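Local structure of putative oxidoreductase (Thermus thermophilus, 2ISM) at residues Ile171-Pro176 with Pro182-Leu187; Leu103-Val108 with Leu134-Arg139; Trp245-Gly250 with Pro255-Pro260; Leu82-Pro87 with Ile140-Asp145. The protein is a putative oxidoreductase built as a six-bladed beta-propeller of antiparallel four-stranded sheets, and carries a bound calcium ion. All coordinates share one frame; numbering follows the deposited sequence.

Interaction 1: Ile171-Pro176 with Pro182-Leu187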
loop_
_atom_site.group_PDB
_atom_site.type_symbol
_atom_site.label_atom_id
_atom_site.label_comp_id
_atom_site.label_asym_id
_atom_site.label_seq_id
_atom_site.Cartn_x
_atom_site.Cartn_y
_atom_site.Cartn_z
ATOM N N ILE B 171 14.560 7.055 -24.617
ATOM C CA ILE B 171 13.344 6.461 -24.099
ATOM C C ILE B 171 12.465 6.696 -25.320
ATOM O O ILE B 171 12.316 7.834 -25.783
ATOM C CB ILE B 171 12.750 7.183 -22.872
ATOM C CG1 ILE B 171 13.577 6.851 -21.625
ATOM C CG2 ILE B 171 11.311 6.711 -22.646
ATOM C CD1 ILE B 171 13.021 7.448 -20.334
ATOM N N LEU B 172 11.931 5.616 -25.876
ATOM C CA LEU B 172 11.097 5.708 -27.060
ATOM C C LEU B 172 9.638 5.523 -26.691
ATOM O O LEU B 172 9.327 4.922 -25.665
ATOM C CB LEU B 172 11.506 4.622 -28.064
ATOM C CG LEU B 172 13.016 4.419 -28.276
ATOM C CD1 LEU B 172 13.256 3.190 -29.148
ATOM C CD2 LEU B 172 13.620 5.657 -28.911
ATOM N N ARG B 173 8.744 6.048 -27.525
ATOM C CA ARG B 173 7.314 5.890 -27.290
ATOM C C ARG B 173 6.645 5.522 -28.609
ATOM O O ARG B 173 6.732 6.257 -29.593
ATOM C CB ARG B 173 6.684 7.164 -26.734
ATOM C CG ARG B 173 5.262 6.922 -26.251
ATOM C CD ARG B 173 4.619 8.177 -25.704
ATOM N NE ARG B 173 4.416 9.167 -26.749
ATOM C CZ ARG B 173 3.424 10.049 -26.750
ATOM N NH1 ARG B 173 2.547 10.057 -25.760
ATOM N NH2 ARG B 173 3.313 10.925 -27.738
ATOM N N LEU B 174 5.982 4.375 -28.616
ATOM C CA LEU B 174 5.339 3.867 -29.817
ATOM C C LEU B 174 3.885 3.488 -29.566
ATOM O O LEU B 174 3.442 3.414 -28.427
ATOM C CB LEU B 174 6.075 2.610 -30.277
ATOM C CG LEU B 174 7.601 2.540 -30.171
ATOM C CD1 LEU B 174 8.050 1.101 -30.408
ATOM C CD2 LEU B 174 8.247 3.481 -31.178
ATOM N N THR B 175 3.146 3.243 -30.642
ATOM C CA THR B 175 1.770 2.793 -30.501
ATOM C C THR B 175 1.992 1.292 -30.322
ATOM O O THR B 175 3.089 0.792 -30.587
ATOM C CB THR B 175 0.951 3.002 -31.784
ATOM O OG1 THR B 175 1.502 2.195 -32.833
ATOM C CG2 THR B 175 0.964 4.469 -32.198
ATOM N N PRO B 176 0.973 0.556 -29.864
ATOM C CA PRO B 176 1.158 -0.887 -29.685
ATOM C C PRO B 176 1.535 -1.599 -30.986
ATOM O O PRO B 176 2.053 -2.712 -30.963
ATOM C CB PRO B 176 -0.194 -1.337 -29.144
ATOM C CG PRO B 176 -0.628 -0.143 -28.336
ATOM C CD PRO B 176 -0.302 1.000 -29.273
ATOM N N PRO B 182 1.660 9.213 -31.803
ATOM C CA PRO B 182 1.252 10.556 -32.217
ATOM C C PRO B 182 1.530 11.549 -31.097
ATOM O O PRO B 182 1.369 11.231 -29.919
ATOM C CB PRO B 182 -0.240 10.393 -32.522
ATOM C CG PRO B 182 -0.652 9.221 -31.674
ATOM C CD PRO B 182 0.519 8.282 -31.820
ATOM N N GLY B 183 1.964 12.746 -31.467
ATOM C CA GLY B 183 2.266 13.742 -30.461
ATOM C C GLY B 183 3.699 13.656 -29.960
ATOM O O GLY B 183 4.084 14.428 -29.087
ATOM N N ASN B 184 4.488 12.717 -30.484
ATOM C CA ASN B 184 5.883 12.607 -30.061
ATOM C C ASN B 184 6.581 13.939 -30.352
ATOM O O ASN B 184 6.283 14.606 -31.344
ATOM C CB ASN B 184 6.595 11.458 -30.782
ATOM C CG ASN B 184 6.575 10.157 -29.980
ATOM O OD1 ASN B 184 7.181 9.161 -30.381
ATOM N ND2 ASN B 184 5.886 10.163 -28.844
ATOM N N PRO B 185 7.533 14.331 -29.493
ATOM C CA PRO B 185 8.301 15.578 -29.586
ATOM C C PRO B 185 9.097 15.908 -30.848
ATOM O O PRO B 185 9.261 17.084 -31.176
ATOM C CB PRO B 185 9.200 15.511 -28.353
ATOM C CG PRO B 185 9.471 14.045 -28.235
ATOM C CD PRO B 185 8.086 13.463 -28.436
ATOM N N PHE B 186 9.583 14.896 -31.559
ATOM C CA PHE B 186 10.404 15.147 -32.742
ATOM C C PHE B 186 9.809 14.637 -34.043
ATOM O O PHE B 186 10.527 14.402 -35.017
ATOM C CB PHE B 186 11.789 14.533 -32.520
ATOM C CG PHE B 186 12.441 14.977 -31.241
ATOM C CD1 PHE B 186 12.875 16.290 -31.086
ATOM C CD2 PHE B 186 12.585 14.093 -30.174
ATOM C CE1 PHE B 186 13.446 16.721 -29.885
ATOM C CE2 PHE B 186 13.155 14.512 -28.968
ATOM C CZ PHE B 186 13.584 15.829 -28.822
ATOM N N LEU B 187 8.491 14.490 -34.058
ATOM C CA LEU B 187 7.773 13.995 -35.222
ATOM C C LEU B 187 8.032 14.748 -36.527
ATOM O O LEU B 187 8.094 14.138 -37.597
ATOM C CB LEU B 187 6.274 13.984 -34.917
ATOM C CG LEU B 187 5.538 12.650 -35.079
ATOM C CD1 LEU B 187 6.438 11.483 -34.690
ATOM C CD2 LEU B 187 4.279 12.675 -34.225
#
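Arg173, on the third strand of its blade, reaches across to the loop Pro182-Leu187 and lays its guanidinium beside the side-chain amide of Asn184. The two flat groups are nearly coplanar, their planes 25° apart, with the amide at the guanidinium edge. Arg173 NE lies 2.7 Å from the atom modelled as Asn184 ND2, but the two ends of this amide are probably exchanged, so the pairing cannot be assigned from the model. The arginine chain leaves the strand with CG anti to the backbone N (chi1 -169°), stays extended at chi2, and then bends at chi3 (66°), which swings the guanidinium round to the loop. Its NH2 also comes within 2.9 Å of Pro182 O, at an angle too poor for a hydrogen bond, and NH1 forms a salt bridge with Asp145. Gly183, at positive phi, carries the loop past the same NH2.

A smaller apolar touch lies further along: Thr175 CG2 meets Pro182 CD at 3.9 Å, the two side chains crossing at about a right angle, while Thr175 OG1 turns to the backbone N of Glu179. A type I turn from Asn184 to Leu187 ends the segment. The whole is a surface contact between the third strand of a propeller blade and the loop that leads on to its outermost strand, 196-199.

Interaction 2: Leu103-Val108 with Leu134-Arg139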
loop_
_atom_site.group_PDB
_atom_site.type_symbol
_atom_site.label_atom_id
_atom_site.label_comp_id
_atom_site.label_asym_id
_atom_site.label_seq_id
_atom_site.Cartn_x
_atom_site.Cartn_y
_atom_site.Cartn_z
ATOM N N LEU B 103 23.746 -8.159 -35.362
ATOM C CA LEU B 103 23.592 -7.927 -33.934
ATOM C C LEU B 103 22.889 -6.605 -33.638
ATOM O O LEU B 103 23.375 -5.538 -34.012
ATOM C CB LEU B 103 24.965 -7.937 -33.254
ATOM C CG LEU B 103 25.017 -7.643 -31.751
ATOM C CD1 LEU B 103 24.288 -8.731 -30.967
ATOM C CD2 LEU B 103 26.470 -7.569 -31.314
ATOM N N ARG B 104 21.741 -6.676 -32.973
ATOM C CA ARG B 104 21.011 -5.467 -32.617
ATOM C C ARG B 104 19.917 -5.781 -31.605
ATOM O O ARG B 104 19.590 -6.945 -31.375
ATOM C CB ARG B 104 20.400 -4.810 -33.869
ATOM C CG ARG B 104 19.102 -5.422 -34.392
ATOM C CD ARG B 104 19.299 -6.756 -35.112
ATOM N NE ARG B 104 18.087 -7.149 -35.838
ATOM C CZ ARG B 104 17.991 -8.207 -36.640
ATOM N NH1 ARG B 104 19.036 -9.003 -36.832
ATOM N NH2 ARG B 104 16.849 -8.467 -37.263
ATOM N N ASN B 105 19.381 -4.741 -30.976
ATOM C CA ASN B 105 18.295 -4.921 -30.022
ATOM C C ASN B 105 16.990 -4.653 -30.773
ATOM O O ASN B 105 16.971 -3.939 -31.779
ATOM C CB ASN B 105 18.439 -3.963 -28.828
ATOM C CG ASN B 105 19.476 -4.441 -27.813
ATOM O OD1 ASN B 105 20.504 -3.795 -27.588
ATOM N ND2 ASN B 105 19.204 -5.578 -27.198
ATOM N N GLN B 106 15.905 -5.244 -30.298
ATOM C CA GLN B 106 14.616 -5.068 -30.942
ATOM C C GLN B 106 13.499 -5.383 -29.973
ATOM O O GLN B 106 13.712 -6.020 -28.945
ATOM C CB GLN B 106 14.489 -6.010 -32.146
ATOM C CG GLN B 106 14.813 -7.457 -31.814
ATOM C CD GLN B 106 14.512 -8.421 -32.952
ATOM O OE1 GLN B 106 14.779 -8.137 -34.122
ATOM N NE2 GLN B 106 13.973 -9.578 -32.604
ATOM N N VAL B 107 12.309 -4.916 -30.315
ATOM C CA VAL B 107 11.128 -5.194 -29.529
ATOM C C VAL B 107 10.326 -6.113 -30.425
ATOM O O VAL B 107 10.065 -5.783 -31.582
ATOM C CB VAL B 107 10.289 -3.935 -29.252
ATOM C CG1 VAL B 107 8.977 -4.339 -28.587
ATOM C CG2 VAL B 107 11.058 -2.977 -28.344
ATOM N N VAL B 108 9.967 -7.276 -29.907
ATOM C CA VAL B 108 9.187 -8.226 -30.676
ATOM C C VAL B 108 7.857 -8.430 -29.974
ATOM O O VAL B 108 7.652 -7.963 -28.855
ATOM C CB VAL B 108 9.910 -9.589 -30.813
ATOM C CG1 VAL B 108 11.191 -9.414 -31.611
ATOM C CG2 VAL B 108 10.215 -10.170 -29.435
ATOM N N LEU B 134 27.121 -4.593 -23.611
ATOM C CA LEU B 134 26.902 -3.645 -22.523
ATOM C C LEU B 134 26.004 -2.490 -22.949
ATOM O O LEU B 134 25.927 -2.151 -24.131
ATOM C CB LEU B 134 28.240 -3.094 -22.031
ATOM C CG LEU B 134 29.306 -4.134 -21.669
ATOM C CD1 LEU B 134 30.563 -3.419 -21.193
ATOM C CD2 LEU B 134 28.784 -5.065 -20.590
ATOM N N HIS B 135 25.330 -1.894 -21.971
ATOM C CA HIS B 135 24.438 -0.760 -22.193
ATOM C C HIS B 135 23.392 -0.976 -23.278
ATOM O O HIS B 135 23.341 -0.237 -24.267
ATOM C CB HIS B 135 25.245 0.504 -22.508
ATOM C CG HIS B 135 26.143 0.942 -21.390
ATOM N ND1 HIS B 135 26.803 2.155 -21.400
ATOM C CD2 HIS B 135 26.514 0.322 -20.245
ATOM C CE1 HIS B 135 27.541 2.260 -20.309
ATOM N NE2 HIS B 135 27.385 1.162 -19.591
ATOM N N SER B 136 22.548 -1.985 -23.080
ATOM C CA SER B 136 21.483 -2.295 -24.027
ATOM C C SER B 136 20.112 -1.807 -23.558
ATOM O O SER B 136 19.119 -2.011 -24.251
ATOM C CB SER B 136 21.417 -3.806 -24.280
ATOM O OG SER B 136 22.408 -4.212 -25.209
ATOM N N GLY B 137 20.055 -1.163 -22.392
ATOM C CA GLY B 137 18.771 -0.690 -21.880
ATOM C C GLY B 137 17.851 -1.886 -21.740
ATOM O O GLY B 137 18.228 -2.869 -21.100
ATOM N N GLY B 138 16.644 -1.811 -22.301
ATOM C CA GLY B 138 15.765 -2.965 -22.262
ATOM C C GLY B 138 14.434 -2.969 -21.536
ATOM O O GLY B 138 13.675 -3.924 -21.693
ATOM N N ARG B 139 14.136 -1.937 -20.753
ATOM C CA ARG B 139 12.876 -1.900 -20.019
ATOM C C ARG B 139 11.743 -1.420 -20.925
ATOM O O ARG B 139 11.879 -0.418 -21.627
ATOM C CB ARG B 139 13.005 -0.968 -18.805
ATOM C CG ARG B 139 11.806 -0.976 -17.862
ATOM C CD ARG B 139 11.656 -2.324 -17.166
ATOM N NE ARG B 139 12.840 -2.672 -16.384
ATOM C CZ ARG B 139 13.057 -3.877 -15.860
ATOM N NH1 ARG B 139 12.169 -4.840 -16.037
ATOM N NH2 ARG B 139 14.169 -4.127 -15.173
#
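Asn105 and Ser136 make the contact alone, each pointing its side chain at the other from a buried position. The polar approach joins the amide of Asn105 to the hydroxyl of Ser136, the atom modelled as Asn105 OD1 standing 3.1 Å from Ser136 OG. That amide is probably turned over, so the character of the pair remains doubtful. The hydroxyl has a clear partner in the hydroxyl of Ser75, with which Ser136 OG is hydrogen-bonded.

Van der Waals contact is slight. Asn105 CG lies 4.1 Å from Ser136 CB, placed there by a first torsion of -78° that sets CG anti to its own carbonyl carbon. Ser136 OG takes the corresponding place on its residue (chi1 -80°), and the two short side chains meet between backbones whose CA atoms, those of Asn105 and Ser136, are 7.3 Å apart.

Beyond Ser136 the chain runs through Gly137 and Gly138, both at positive phi, toward the inner strand 140-142 of the next blade. Asn105 itself sits on strand 104-112, between strands 92-98 and 117-127, and its side chain also packs on Tyr95 and Ile127, one from each of these neighbours.

Interaction 3: Trp245-Gly250 with Pro255-Pro260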
loop_
_atom_site.group_PDB
_atom_site.type_symbol
_atom_site.label_atom_id
_atom_site.label_comp_id
_atom_site.label_asym_id
_atom_site.label_seq_id
_atom_site.Cartn_x
_atom_site.Cartn_y
_atom_site.Cartn_z
ATOM N N TRP B 245 23.318 13.067 -20.432
ATOM C CA TRP B 245 24.414 12.160 -20.770
ATOM C C TRP B 245 24.826 12.310 -22.235
ATOM O O TRP B 245 23.974 12.340 -23.121
ATOM C CB TRP B 245 24.009 10.703 -20.494
ATOM C CG TRP B 245 25.106 9.716 -20.792
ATOM C CD1 TRP B 245 25.176 8.857 -21.854
ATOM C CD2 TRP B 245 26.304 9.507 -20.027
ATOM N NE1 TRP B 245 26.343 8.126 -21.797
ATOM C CE2 TRP B 245 27.052 8.506 -20.689
ATOM C CE3 TRP B 245 26.817 10.071 -18.849
ATOM C CZ2 TRP B 245 28.291 8.054 -20.207
ATOM C CZ3 TRP B 245 28.049 9.622 -18.370
ATOM C CH2 TRP B 245 28.771 8.623 -19.051
ATOM N N PRO B 246 26.144 12.414 -22.513
ATOM C CA PRO B 246 27.283 12.390 -21.586
ATOM C C PRO B 246 27.809 13.791 -21.256
ATOM O O PRO B 246 28.863 13.934 -20.633
ATOM C CB PRO B 246 28.312 11.581 -22.352
ATOM C CG PRO B 246 28.136 12.119 -23.734
ATOM C CD PRO B 246 26.616 12.214 -23.898
ATOM N N ARG B 247 27.077 14.816 -21.681
ATOM C CA ARG B 247 27.468 16.203 -21.443
ATOM C C ARG B 247 27.444 16.528 -19.955
ATOM O O ARG B 247 28.304 17.256 -19.451
ATOM C CB ARG B 247 26.510 17.153 -22.161
ATOM C CG ARG B 247 26.209 16.803 -23.612
ATOM C CD ARG B 247 27.285 17.300 -24.561
ATOM N NE ARG B 247 26.804 17.321 -25.943
ATOM C CZ ARG B 247 27.048 16.380 -26.851
ATOM N NH1 ARG B 247 27.783 15.320 -26.544
ATOM N NH2 ARG B 247 26.543 16.498 -28.071
ATOM N N VAL B 248 26.452 15.985 -19.255
ATOM C CA VAL B 248 26.286 16.237 -17.829
ATOM C C VAL B 248 26.193 14.956 -17.009
ATOM O O VAL B 248 25.595 13.970 -17.442
ATOM C CB VAL B 248 24.993 17.035 -17.558
ATOM C CG1 VAL B 248 25.051 17.675 -16.183
ATOM C CG2 VAL B 248 24.783 18.071 -18.643
ATOM N N VAL B 249 26.785 14.990 -15.820
ATOM C CA VAL B 249 26.755 13.869 -14.885
ATOM C C VAL B 249 26.251 14.458 -13.570
ATOM O O VAL B 249 26.862 15.375 -13.022
ATOM C CB VAL B 249 28.164 13.264 -14.667
ATOM C CG1 VAL B 249 28.113 12.202 -13.575
ATOM C CG2 VAL B 249 28.674 12.658 -15.965
ATOM N N GLY B 250 25.133 13.938 -13.076
ATOM C CA GLY B 250 24.565 14.451 -11.841
ATOM C C GLY B 250 23.752 15.698 -12.138
ATOM O O GLY B 250 23.014 15.738 -13.123
ATOM N N PRO B 255 20.397 24.769 -18.247
ATOM C CA PRO B 255 18.964 24.533 -18.446
ATOM C C PRO B 255 18.627 23.615 -19.622
ATOM O O PRO B 255 17.542 23.038 -19.670
ATOM C CB PRO B 255 18.408 25.945 -18.625
ATOM C CG PRO B 255 19.532 26.649 -19.315
ATOM C CD PRO B 255 20.739 26.176 -18.526
ATOM N N ARG B 256 19.553 23.486 -20.567
ATOM C CA ARG B 256 19.343 22.630 -21.734
ATOM C C ARG B 256 19.215 21.165 -21.327
ATOM O O ARG B 256 18.556 20.379 -22.005
ATOM C CB ARG B 256 20.505 22.765 -22.722
ATOM C CG ARG B 256 20.624 24.116 -23.408
ATOM C CD ARG B 256 21.801 24.104 -24.375
ATOM N NE ARG B 256 23.051 23.814 -23.677
ATOM C CZ ARG B 256 24.180 23.446 -24.276
ATOM N NH1 ARG B 256 24.224 23.317 -25.594
ATOM N NH2 ARG B 256 25.265 23.201 -23.554
ATOM N N TYR B 257 19.862 20.799 -20.226
ATOM C CA TYR B 257 19.824 19.424 -19.743
ATOM C C TYR B 257 19.100 19.378 -18.408
ATOM O O TYR B 257 19.419 20.136 -17.491
ATOM C CB TYR B 257 21.249 18.891 -19.610
ATOM C CG TYR B 257 22.066 19.153 -20.853
ATOM C CD1 TYR B 257 21.704 18.590 -22.076
ATOM C CD2 TYR B 257 23.166 20.009 -20.823
ATOM C CE1 TYR B 257 22.412 18.874 -23.236
ATOM C CE2 TYR B 257 23.883 20.299 -21.979
ATOM C CZ TYR B 257 23.500 19.729 -23.182
ATOM O OH TYR B 257 24.202 20.014 -24.330
ATOM N N ARG B 258 18.123 18.485 -18.307
ATOM C CA ARG B 258 17.328 18.357 -17.094
ATOM C C ARG B 258 18.024 17.540 -16.010
ATOM O O ARG B 258 18.514 16.438 -16.270
ATOM C CB ARG B 258 15.975 17.735 -17.439
ATOM C CG ARG B 258 15.249 18.462 -18.562
ATOM C CD ARG B 258 13.880 17.869 -18.811
ATOM N NE ARG B 258 12.963 18.098 -17.694
ATOM C CZ ARG B 258 12.251 19.208 -17.518
ATOM N NH1 ARG B 258 12.340 20.206 -18.386
ATOM N NH2 ARG B 258 11.439 19.317 -16.473
ATOM N N ASP B 259 18.062 18.088 -14.795
ATOM C CA ASP B 259 18.696 17.409 -13.669
ATOM C C ASP B 259 17.831 16.260 -13.180
ATOM O O ASP B 259 16.615 16.243 -13.384
ATOM C CB ASP B 259 18.913 18.363 -12.488
ATOM C CG ASP B 259 19.874 19.489 -12.800
ATOM O OD1 ASP B 259 20.853 19.260 -13.540
ATOM O OD2 ASP B 259 19.652 20.604 -12.283
ATOM N N PRO B 260 18.451 15.274 -12.527
ATOM C CA PRO B 260 17.667 14.148 -12.024
ATOM C C PRO B 260 16.875 14.546 -10.784
ATOM O O PRO B 260 17.222 15.507 -10.089
ATOM C CB PRO B 260 18.733 13.098 -11.719
ATOM C CG PRO B 260 19.926 13.928 -11.358
ATOM C CD PRO B 260 19.894 15.009 -12.406
#
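Tyr257 CG (chi1 -49°) and Val248 CG2 each stand anti to their own carbonyl carbon, Val248 chi1 (-162°) being that of its other methyl, CG1, and this brings the two side chains together. Both belong to the long excursion between the third and fourth strands of one blade of the beta-propeller, beside the calcium site. Val248 CG2 approaches the tyrosine obliquely and lies 3.3 Å from Tyr257 CD2, a tight apolar contact.

The ring is sandwiched between two arginine side chains. Arg247 CB lies over one face, offset toward the rim, while Arg256 CB covers the opposite face near its centre. Bent at chi2, Arg247 passes along the phenol end, its CG 3.9 Å from Tyr257 OH. Its guanidinium stands nearly perpendicular to the ring, 86° between planes, and NH1 forms a salt bridge with Glu159.

Farther on, the segments meet mainly through the backbone of Gly250. Asp259 turns OD1 to the backbone N of Gly252, within the intervening loop. Pro260 packs on Glu233, a residue of the calcium site, and its side chain is about 5 Å from the ion. On the side of Gly250, the carbonyl O approaches Pro260 CD at 3.3 Å.

Interaction 4: Leu82-Pro87 with Ile140-Asp145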
loop_
_atom_site.group_PDB
_atom_site.type_symbol
_atom_site.label_atom_id
_atom_site.label_comp_id
_atom_site.label_asym_id
_atom_site.label_seq_id
_atom_site.Cartn_x
_atom_site.Cartn_y
_atom_site.Cartn_z
ATOM N N LEU B 82 2.603 -7.054 -21.432
ATOM C CA LEU B 82 1.408 -7.538 -22.117
ATOM C C LEU B 82 0.738 -6.382 -22.854
ATOM O O LEU B 82 0.827 -5.230 -22.425
ATOM C CB LEU B 82 0.408 -8.125 -21.109
ATOM C CG LEU B 82 0.875 -9.221 -20.150
ATOM C CD1 LEU B 82 -0.272 -9.596 -19.223
ATOM C CD2 LEU B 82 1.340 -10.439 -20.931
ATOM N N HIS B 83 0.074 -6.693 -23.963
ATOM C CA HIS B 83 -0.639 -5.680 -24.735
ATOM C C HIS B 83 -1.674 -5.073 -23.785
ATOM O O HIS B 83 -2.240 -5.776 -22.956
ATOM C CB HIS B 83 -1.337 -6.338 -25.933
ATOM C CG HIS B 83 -1.979 -5.367 -26.874
ATOM N ND1 HIS B 83 -3.081 -4.612 -26.530
ATOM C CD2 HIS B 83 -1.673 -5.028 -28.148
ATOM C CE1 HIS B 83 -3.426 -3.851 -27.554
ATOM N NE2 HIS B 83 -2.587 -4.084 -28.547
ATOM N N PRO B 84 -1.920 -3.756 -23.880
ATOM C CA PRO B 84 -2.899 -3.106 -23.000
ATOM C C PRO B 84 -4.278 -3.771 -22.987
ATOM O O PRO B 84 -4.970 -3.757 -21.967
ATOM C CB PRO B 84 -2.951 -1.680 -23.543
ATOM C CG PRO B 84 -1.551 -1.460 -23.993
ATOM C CD PRO B 84 -1.237 -2.760 -24.721
ATOM N N ARG B 85 -4.676 -4.347 -24.119
ATOM C CA ARG B 85 -5.976 -5.008 -24.226
ATOM C C ARG B 85 -5.875 -6.535 -24.222
ATOM O O ARG B 85 -6.707 -7.231 -24.804
ATOM C CB ARG B 85 -6.704 -4.533 -25.488
ATOM C CG ARG B 85 -6.949 -3.027 -25.509
ATOM C CD ARG B 85 -7.973 -2.618 -26.560
ATOM N NE ARG B 85 -7.519 -2.856 -27.928
ATOM C CZ ARG B 85 -6.484 -2.237 -28.492
ATOM N NH1 ARG B 85 -5.788 -1.341 -27.806
ATOM N NH2 ARG B 85 -6.153 -2.509 -29.747
ATOM N N PHE B 86 -4.846 -7.045 -23.557
ATOM C CA PHE B 86 -4.617 -8.486 -23.436
ATOM C C PHE B 86 -5.764 -9.060 -22.597
ATOM O O PHE B 86 -6.164 -8.458 -21.604
ATOM C CB PHE B 86 -3.280 -8.710 -22.721
ATOM C CG PHE B 86 -2.860 -10.146 -22.633
ATOM C CD1 PHE B 86 -2.127 -10.734 -23.660
ATOM C CD2 PHE B 86 -3.183 -10.909 -21.517
ATOM C CE1 PHE B 86 -1.717 -12.066 -23.575
ATOM C CE2 PHE B 86 -2.779 -12.242 -21.423
ATOM C CZ PHE B 86 -2.044 -12.820 -22.455
ATOM N N PRO B 87 -6.306 -10.242 -22.967
ATOM C CA PRO B 87 -5.961 -11.094 -24.107
ATOM C C PRO B 87 -6.772 -10.871 -25.392
ATOM O O PRO B 87 -6.570 -11.590 -26.373
ATOM C CB PRO B 87 -6.169 -12.494 -23.537
ATOM C CG PRO B 87 -7.390 -12.306 -22.710
ATOM C CD PRO B 87 -7.132 -10.981 -22.000
ATOM N N ILE B 140 10.633 -2.149 -20.933
ATOM C CA ILE B 140 9.497 -1.743 -21.747
ATOM C C ILE B 140 8.237 -1.819 -20.909
ATOM O O ILE B 140 8.133 -2.647 -20.009
ATOM C CB ILE B 140 9.310 -2.627 -23.011
ATOM C CG1 ILE B 140 8.962 -4.068 -22.621
ATOM C CG2 ILE B 140 10.563 -2.582 -23.861
ATOM C CD1 ILE B 140 8.554 -4.949 -23.818
ATOM N N ALA B 141 7.280 -0.948 -21.208
ATOM C CA ALA B 141 6.032 -0.928 -20.468
ATOM C C ALA B 141 5.036 -0.017 -21.153
ATOM O O ALA B 141 5.413 0.956 -21.804
ATOM C CB ALA B 141 6.276 -0.439 -19.044
ATOM N N PHE B 142 3.760 -0.341 -21.001
ATOM C CA PHE B 142 2.700 0.465 -21.583
ATOM C C PHE B 142 2.262 1.466 -20.524
ATOM O O PHE B 142 1.974 1.095 -19.384
ATOM C CB PHE B 142 1.547 -0.438 -22.010
ATOM C CG PHE B 142 1.850 -1.245 -23.247
ATOM C CD1 PHE B 142 1.670 -0.691 -24.513
ATOM C CD2 PHE B 142 2.363 -2.532 -23.147
ATOM C CE1 PHE B 142 1.996 -1.409 -25.664
ATOM C CE2 PHE B 142 2.696 -3.265 -24.291
ATOM C CZ PHE B 142 2.513 -2.703 -25.553
ATOM N N GLY B 143 2.234 2.739 -20.898
ATOM C CA GLY B 143 1.855 3.772 -19.951
ATOM C C GLY B 143 0.366 4.036 -19.853
ATOM O O GLY B 143 -0.435 3.367 -20.511
ATOM N N PRO B 144 -0.033 5.015 -19.024
ATOM C CA PRO B 144 -1.436 5.393 -18.818
ATOM C C PRO B 144 -2.104 5.822 -20.118
ATOM O O PRO B 144 -3.328 5.779 -20.241
ATOM C CB PRO B 144 -1.341 6.555 -17.828
ATOM C CG PRO B 144 -0.106 6.247 -17.052
ATOM C CD PRO B 144 0.850 5.777 -18.124
ATOM N N ASP B 145 -1.292 6.251 -21.080
ATOM C CA ASP B 145 -1.799 6.700 -22.368
ATOM C C ASP B 145 -1.955 5.542 -23.350
ATOM O O ASP B 145 -2.337 5.745 -24.498
ATOM C CB ASP B 145 -0.869 7.764 -22.965
ATOM C CG ASP B 145 0.578 7.296 -23.059
ATOM O OD1 ASP B 145 0.840 6.090 -22.855
ATOM O OD2 ASP B 145 1.452 8.140 -23.345
#
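Between two neighbouring blades of the propeller, Pro84, on the turn that ends strand 77-82, lies against Phe142, the last residue of strand 140-142. These are the first strands of successive four-stranded sheets, so the contact bridges one blade to the next. The proline crosses the aromatic side chain at about a right angle and sits over one face of the ring. Pro84 CD lies 3.5 Å from the centroid of the Phe142 ring, only 10° off its normal, a well-formed CH-pi contact. The neighbouring methylene is displaced toward the root of the ring, with Pro84 CG 3.4 Å from Phe142 CD1. A first torsion of -73°, which sets CG anti to the carbonyl carbon, carries the phenylalanine ring across to the turn. There it also meets backbone: Leu82 O approaches obliquely, 3.2 Å from Phe142 CD2. The ring further makes an edge-to-face pair with Tyr93 of strand 92-98.

The proline is presented by a type I turn from His83 to Phe86, closed by the hydrogen bond from Phe86 N to His83 O (3.0 Å). A second bond lies within the turn: Arg85 N donates to His83 ND1 at 2.9 Å, nearly straight at 169° and in the plane of the imidazole. The guanidinium of Arg85 folds back, placing one face against His83 CE1. Pro84 on Phe142 is thus a proline-aromatic contact at the seam between adjacent propeller blades, which meet here by packing and not by strand-to-strand hydrogen bonds.

Overall arrangement
Interactions 1 and 3 each join parts of one blade, between its third and fourth strands, whereas interactions 2 and 4 both link blade 77-127 to the chain entering or forming the inner strand of the next. Interaction 2 is the buried one and rests on a single pair of small polar side chains; interaction 1 is at the surface, built round one arginine. Interactions 3 and 4 are partly buried and use aromatic rings, flanked by arginine chains in one and covered on one face by proline in the other. Interactions 1 and 4 touch directly, through the Arg173-Asp145 salt bridge and Pro176 packing on His83 and Phe142. Interaction 3 touches none of the others, though its nearest atoms are about 6 Å from interaction 2.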